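Local coordinates for putative membrane protein COG4129 (Clostridium difficile, PDB 3KMI) that is of unknown function but is probably a membrane-bound aromatic acid exporter, represented here by its C-terminal domain, at residues Q14-E19 / N49-S54. Residues are numbered along the deposited sequence; the frame is centred on the assembly and turned at random.
Sequences QKKLQE and NSLIDS
No flat group takes part where Lys-16 and Leu-17 meet Leu-51 and Ile-52: the touching surfaces are mainly aliphatic, and no hydrogen bond crosses between 14-19 and 49-54. Leu-51 carries the contact, its side chain directed at helix 7-33 and fitted against two consecutive residues there. CG of Leu-51 stands anti to the backbone N (chi1 -168°), which carries the branch point toward helix 7-33; methyl CD2, set by the second torsion, meets Lys-16, whose methylene chain passes it at a slant. CD2 of Leu-51 lies 3.5 Å from CG of Lys-16 and only 3.3 Å from CE, tighter than usual van der Waals contact. The bend of the lysine at chi3 (87°) also brings CE within 3.7 Å of Leu-51 CD1. The closest approaches of Lys-16 are thus made by its methylenes, laid along the exposed margin of the interface.

On the buried side Leu-17 works mainly through CD2. This atom is 3.9 Å from CG of Leu-51 and 3.8 Å from CG1 of Ile-52, so a single methyl bridges neighbouring residues of 49-54; the Leu-17 and Ile-52 side chains run at about a right angle.

The segment axes come no closer than 10.3 Å, with an angle of 157° between their directions, and just 203 Å² is buried in total. This is modest antiparallel packing of consecutive helices, 7-33 and 41-61, in an all-helical domain. Helix 68-95 packs on the buried side of both: Leu-17 rests on its Met-78 and Ile-81, Ile-52 touches Arg-85, and Arg-85 NH1 hydrogen-bonds Asn-49 OD1; together these contacts join the first three helices of the chain.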
loop_
_atom_site.group_PDB
_atom_site.type_symbol
_atom_site.label_atom_id
_atom_site.label_comp_id
_atom_site.label_asym_id
_atom_site.label_seq_id
_atom_site.Cartn_x
_atom_site.Cartn_y
_atom_site.Cartn_z
ATOM N N GLN A 14 -13.209 6.986 17.287
ATOM C CA GLN A 14 -11.904 6.538 16.807
ATOM C C GLN A 14 -11.561 5.152 17.377
ATOM O O GLN A 14 -10.961 4.322 16.687
ATOM C CB GLN A 14 -10.812 7.579 17.134
ATOM C CG GLN A 14 -9.847 7.182 18.236
ATOM C CD GLN A 14 -9.198 8.379 18.902
ATOM O OE1 GLN A 14 -9.537 9.533 18.610
ATOM N NE2 GLN A 14 -8.264 8.113 19.807
ATOM N N LYS A 15 -11.966 4.908 18.625
ATOM C CA LYS A 15 -11.847 3.593 19.262
ATOM C C LYS A 15 -12.659 2.504 18.522
ATOM O O LYS A 15 -12.162 1.401 18.267
ATOM C CB LYS A 15 -12.361 3.698 20.698
ATOM C CG LYS A 15 -12.428 2.391 21.446
ATOM C CD LYS A 15 -11.048 1.904 21.874
ATOM C CE LYS A 15 -11.141 0.916 23.052
ATOM N NZ LYS A 15 -11.655 1.545 24.323
ATOM N N LYS A 16 -13.908 2.824 18.188
ATOM C CA LYS A 16 -14.754 1.889 17.461
ATOM C C LYS A 16 -14.202 1.591 16.049
ATOM O O LYS A 16 -14.228 0.440 15.598
ATOM C CB LYS A 16 -16.195 2.397 17.426
ATOM C CG LYS A 16 -17.176 1.473 16.701
ATOM C CD LYS A 16 -18.622 1.777 17.043
ATOM C CE LYS A 16 -19.220 2.865 16.133
ATOM N NZ LYS A 16 -20.701 3.089 16.292
ATOM N N LEU A 17 -13.728 2.619 15.337
ATOM C CA LEU A 17 -13.126 2.414 14.008
ATOM C C LEU A 17 -11.893 1.494 14.079
ATOM O O LEU A 17 -11.756 0.588 13.266
ATOM C CB LEU A 17 -12.708 3.749 13.366
ATOM C CG LEU A 17 -13.892 4.563 12.831
ATOM C CD1 LEU A 17 -13.582 6.044 12.885
ATOM C CD2 LEU A 17 -14.226 4.121 11.406
ATOM N N GLN A 18 -11.020 1.737 15.045
ATOM C CA GLN A 18 -9.891 0.837 15.268
ATOM C C GLN A 18 -10.329 -0.608 15.518
ATOM O O GLN A 18 -9.724 -1.543 15.012
ATOM C CB GLN A 18 -9.008 1.330 16.404
ATOM C CG GLN A 18 -7.767 0.445 16.618
ATOM C CD GLN A 18 -6.835 0.976 17.690
ATOM O OE1 GLN A 18 -6.274 2.069 17.551
ATOM N NE2 GLN A 18 -6.650 0.203 18.763
ATOM N N GLU A 19 -11.357 -0.772 16.346
ATOM C CA GLU A 19 -11.872 -2.091 16.666
ATOM C C GLU A 19 -12.404 -2.760 15.386
ATOM O O GLU A 19 -12.131 -3.916 15.154
ATOM C CB GLU A 19 -12.946 -1.988 17.755
ATOM C CG GLU A 19 -12.403 -1.389 19.060
ATOM C CD GLU A 19 -13.473 -1.102 20.139
ATOM O OE1 GLU A 19 -14.685 -1.189 19.866
ATOM O OE2 GLU A 19 -13.081 -0.763 21.270
ATOM N N ASN A 49 -16.615 0.134 6.320
ATOM C CA ASN A 49 -16.812 1.176 5.318
ATOM C C ASN A 49 -18.006 2.067 5.695
ATOM O O ASN A 49 -17.938 3.294 5.520
ATOM C CB ASN A 49 -17.035 0.581 3.911
ATOM C CG ASN A 49 -15.726 0.172 3.231
ATOM O OD1 ASN A 49 -14.647 0.671 3.577
ATOM N ND2 ASN A 49 -15.825 -0.702 2.244
ATOM N N SER A 50 -19.097 1.456 6.187
ATOM C CA SER A 50 -20.303 2.251 6.520
ATOM C C SER A 50 -20.021 3.202 7.714
ATOM O O SER A 50 -20.511 4.346 7.747
ATOM C CB SER A 50 -21.506 1.360 6.801
ATOM O OG SER A 50 -21.802 0.565 5.681
ATOM N N LEU A 51 -19.242 2.734 8.683
ATOM C CA LEU A 51 -18.801 3.599 9.812
ATOM C C LEU A 51 -17.818 4.699 9.433
ATOM O O LEU A 51 -17.820 5.822 10.030
ATOM C CB LEU A 51 -18.173 2.761 10.952
ATOM C CG LEU A 51 -17.959 3.564 12.262
ATOM C CD1 LEU A 51 -19.192 4.265 12.755
ATOM C CD2 LEU A 51 -17.395 2.699 13.406
ATOM N N ILE A 52 -16.938 4.397 8.484
ATOM C CA ILE A 52 -16.033 5.419 7.977
ATOM C C ILE A 52 -16.873 6.495 7.310
ATOM O O ILE A 52 -16.646 7.701 7.528
ATOM C CB ILE A 52 -15.032 4.824 6.920
ATOM C CG1 ILE A 52 -13.918 4.050 7.641
ATOM C CG2 ILE A 52 -14.491 5.969 6.008
ATOM C CD1 ILE A 52 -13.076 3.057 6.720
ATOM N N ASP A 53 -17.890 6.071 6.542
ATOM C CA ASP A 53 -18.724 7.057 5.825
ATOM C C ASP A 53 -19.586 7.884 6.765
ATOM O O ASP A 53 -19.704 9.086 6.587
ATOM C CB ASP A 53 -19.651 6.402 4.791
ATOM C CG ASP A 53 -18.889 5.815 3.600
ATOM O OD1 ASP A 53 -17.736 6.224 3.314
ATOM O OD2 ASP A 53 -19.451 4.914 2.961
ATOM N N SER A 54 -20.241 7.232 7.721
ATOM C CA SER A 54 -21.072 7.981 8.647
ATOM C C SER A 54 -20.226 8.922 9.518
ATOM O O SER A 54 -20.652 10.048 9.835
ATOM C CB SER A 54 -21.999 7.079 9.461
ATOM O OG SER A 54 -21.305 6.074 10.165
#